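Long-range contact in MGS-MChE2 (Uncultured bacterium, PDB 5JD6), which is an alpha/beta hydrolase from a marine lagoon sediment metagenome that probably cleaves carboxylic ester bonds: residues 22-27 / 86-91. Sequence-based numbering, arbitrary orientation.
Sequences IVILHG and ILLGNS
The carbonyl oxygen of Leu-88 takes the N-H of Leu-25, with Leu-25 N to Leu-88 O 2.7 Å and almost straight (172° at the hydrogen). The CA-H of Ile-24 also points at this oxygen, Ile-24 CA to Leu-88 O being 3.3 Å. Val-23 N to Ile-86 O and Leu-88 N to Val-23 O continue the ladder of two parallel strands, in step from Ile-22 beside Ile-86 to Leu-25 beside Gly-89. A longer bond, Asn-90 N to Leu-25 O at 3.2 Å, completes it. Beta-branched isoleucine and valine, with leucine beside them, suit these buried strands, covering both faces with hydrocarbon that needs no polar partner. On one face Ile-24 and Leu-88 run side by side: with its CG anti to the backbone N (chi1 171°), Leu-88 brings CD2 to 4.1 Å from Ile-24 CG1. Shortening Ile-24 to an alanine removes CG1 and CD1, and would probably open a gap beside Leu-88 CD2 and take away part of that methyl's packing. On the other face Leu-87 lies alongside Val-23, the two pointing the same way, with Leu-87 CD2 3.8 Å from Val-23 CB. Beyond the ladder, Gly-27 lies against Ser-91, where a side chain would collide with the serine CB. The positive phi of Ser-91 (55°) and the Gly-89, Ser-91, Gly-93 pattern are consistent with a nucleophile elbow, Ser-91 probably being the nucleophile of a triad with His-231 and Asp-203. Asn-90 hydrogen-bonds through ND2 to Thr-114 O. The pair lies mid-sheet between strands 47-52 and 108-113, with Leu-73 of helix 66-80 packed on Val-23, Leu-25 and Leu-87, and helix 92-103 following Ser-91.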
ATOM      1  N   ILE A  22       4.214  11.249  -0.330  1.00 24.97           N
ATOM      2  CA  ILE A  22       4.111   9.820  -0.070  1.00 24.57           C
ATOM      3  C   ILE A  22       2.649   9.398  -0.142  1.00 25.94           C
ATOM      4  O   ILE A  22       1.837   9.808   0.690  1.00 23.11           O
ATOM      5  CB  ILE A  22       4.684   9.438   1.309  1.00 30.34           C
ATOM      6  CG1 ILE A  22       6.173   9.775   1.388  1.00 34.09           C
ATOM      7  CG2 ILE A  22       4.460   7.959   1.590  1.00 23.07           C
ATOM      8  CD1 ILE A  22       6.800   9.440   2.724  1.00 27.49           C
ATOM      9  N   VAL A  23       2.311   8.590  -1.143  1.00 20.70           N
ATOM     10  CA  VAL A  23       0.943   8.113  -1.300  1.00 21.09           C
ATOM     11  C   VAL A  23       0.783   6.735  -0.666  1.00 26.23           C
ATOM     12  O   VAL A  23       1.486   5.789  -1.020  1.00 20.50           O
ATOM     13  CB  VAL A  23       0.527   8.058  -2.780  1.00 20.19           C
ATOM     14  CG1 VAL A  23      -0.900   7.551  -2.909  1.00 16.97           C
ATOM     15  CG2 VAL A  23       0.663   9.436  -3.415  1.00 20.50           C
ATOM     16  N   ILE A  24      -0.152   6.636   0.272  1.00 24.97           N
ATOM     17  CA  ILE A  24      -0.344   5.427   1.059  1.00 19.48           C
ATOM     18  C   ILE A  24      -1.577   4.639   0.626  1.00 24.17           C
ATOM     19  O   ILE A  24      -2.676   5.184   0.552  1.00 30.12           O
ATOM     20  CB  ILE A  24      -0.469   5.764   2.555  1.00 29.76           C
ATOM     21  CG1 ILE A  24       0.882   6.215   3.112  1.00 30.95           C
ATOM     22  CG2 ILE A  24      -0.990   4.571   3.331  1.00 26.24           C
ATOM     23  CD1 ILE A  24       0.846   6.559   4.584  1.00 34.62           C
ATOM     24  N   LEU A  25      -1.387   3.353   0.346  1.00 22.62           N
ATOM     25  CA  LEU A  25      -2.495   2.478  -0.015  1.00 22.52           C
ATOM     26  C   LEU A  25      -2.742   1.427   1.063  1.00 24.76           C
ATOM     27  O   LEU A  25      -1.950   0.501   1.232  1.00 27.25           O
ATOM     28  CB  LEU A  25      -2.226   1.794  -1.353  1.00 23.11           C
ATOM     29  CG  LEU A  25      -2.132   2.704  -2.575  1.00 33.33           C
ATOM     30  CD1 LEU A  25      -1.838   1.882  -3.817  1.00 34.99           C
ATOM     31  CD2 LEU A  25      -3.415   3.498  -2.744  1.00 39.55           C
ATOM     32  N   HIS A  26      -3.844   1.578   1.790  1.00 29.99           N
ATOM     33  CA  HIS A  26      -4.217   0.614   2.817  1.00 45.33           C
ATOM     34  C   HIS A  26      -5.022  -0.530   2.204  1.00 48.53           C
ATOM     35  O   HIS A  26      -5.455  -0.446   1.055  1.00 48.48           O
ATOM     36  CB  HIS A  26      -5.016   1.296   3.931  1.00 51.67           C
ATOM     37  CG  HIS A  26      -6.389   1.727   3.512  1.00 61.78           C
ATOM     38  ND1 HIS A  26      -7.533   1.197   4.065  1.00 72.92           N
ATOM     39  CD2 HIS A  26      -6.796   2.632   2.593  1.00 63.36           C
ATOM     40  CE1 HIS A  26      -8.590   1.760   3.506  1.00 76.45           C
ATOM     41  NE2 HIS A  26      -8.171   2.633   2.609  1.00 71.12           N
ATOM     42  N   GLY A  27      -5.220  -1.597   2.971  1.00 47.06           N
ATOM     43  CA  GLY A  27      -5.929  -2.765   2.480  1.00 48.48           C
ATOM     44  C   GLY A  27      -7.429  -2.708   2.703  1.00 52.62           C
ATOM     45  O   GLY A  27      -8.008  -1.628   2.818  1.00 53.95           O
ATOM     46  N   ILE A  86       6.064   8.610  -4.035  1.00 31.16           N
ATOM     47  CA  ILE A  86       6.508   7.428  -3.315  1.00 34.89           C
ATOM     48  C   ILE A  86       5.289   6.622  -2.881  1.00 24.68           C
ATOM     49  O   ILE A  86       4.411   7.139  -2.189  1.00 24.36           O
ATOM     50  CB  ILE A  86       7.362   7.790  -2.086  1.00 22.71           C
ATOM     51  CG1 ILE A  86       8.653   8.482  -2.525  1.00 25.93           C
ATOM     52  CG2 ILE A  86       7.678   6.546  -1.273  1.00 22.74           C
ATOM     53  CD1 ILE A  86       9.560   8.876  -1.378  1.00 30.46           C
ATOM     54  N   LEU A  87       5.230   5.363  -3.302  1.00 18.61           N
ATOM     55  CA  LEU A  87       4.102   4.499  -2.968  1.00 16.91           C
ATOM     56  C   LEU A  87       4.394   3.610  -1.764  1.00 25.81           C
ATOM     57  O   LEU A  87       5.385   2.876  -1.738  1.00 19.09           O
ATOM     58  CB  LEU A  87       3.718   3.627  -4.163  1.00 19.20           C
ATOM     59  CG  LEU A  87       3.084   4.328  -5.364  1.00 24.58           C
ATOM     60  CD1 LEU A  87       2.615   3.299  -6.379  1.00 22.17           C
ATOM     61  CD2 LEU A  87       1.933   5.219  -4.924  1.00 27.42           C
ATOM     62  N   LEU A  88       3.514   3.682  -0.772  1.00 18.15           N
ATOM     63  CA  LEU A  88       3.594   2.830   0.406  1.00 16.74           C
ATOM     64  C   LEU A  88       2.327   1.989   0.493  1.00 24.49           C
ATOM     65  O   LEU A  88       1.219   2.524   0.536  1.00 20.17           O
ATOM     66  CB  LEU A  88       3.787   3.676   1.669  1.00 17.38           C
ATOM     67  CG  LEU A  88       3.685   3.011   3.044  1.00 37.94           C
ATOM     68  CD1 LEU A  88       4.513   1.740   3.118  1.00 49.03           C
ATOM     69  CD2 LEU A  88       4.119   3.990   4.125  1.00 39.03           C
ATOM     70  N   GLY A  89       2.489   0.669   0.507  1.00 26.40           N
ATOM     71  CA  GLY A  89       1.347  -0.224   0.467  1.00 23.02           C
ATOM     72  C   GLY A  89       1.372  -1.351   1.480  1.00 29.52           C
ATOM     73  O   GLY A  89       2.425  -1.910   1.785  1.00 27.88           O
ATOM     74  N   ASN A  90       0.194  -1.683   1.997  1.00 38.68           N
ATOM     75  CA  ASN A  90       0.026  -2.783   2.940  1.00 37.79           C
ATOM     76  C   ASN A  90      -1.121  -3.694   2.520  1.00 36.42           C
ATOM     77  O   ASN A  90      -2.135  -3.219   2.007  1.00 41.53           O
ATOM     78  CB  ASN A  90      -0.220  -2.241   4.348  1.00 39.15           C
ATOM     79  CG  ASN A  90      -0.750  -3.298   5.297  1.00 51.57           C
ATOM     80  OD1 ASN A  90      -1.929  -3.293   5.651  1.00 62.93           O
ATOM     81  ND2 ASN A  90       0.119  -4.212   5.713  1.00 55.45           N
ATOM     82  N   SER A  91      -0.953  -4.996   2.739  1.00 33.79           N
ATOM     83  CA  SER A  91      -1.961  -5.992   2.379  1.00 36.19           C
ATOM     84  C   SER A  91      -2.340  -5.882   0.907  1.00 31.45           C
ATOM     85  O   SER A  91      -1.481  -5.970   0.029  1.00 34.75           O
ATOM     86  CB  SER A  91      -3.204  -5.846   3.261  1.00 44.56           C
ATOM     87  OG  SER A  91      -2.885  -6.022   4.630  1.00 50.49           O
TER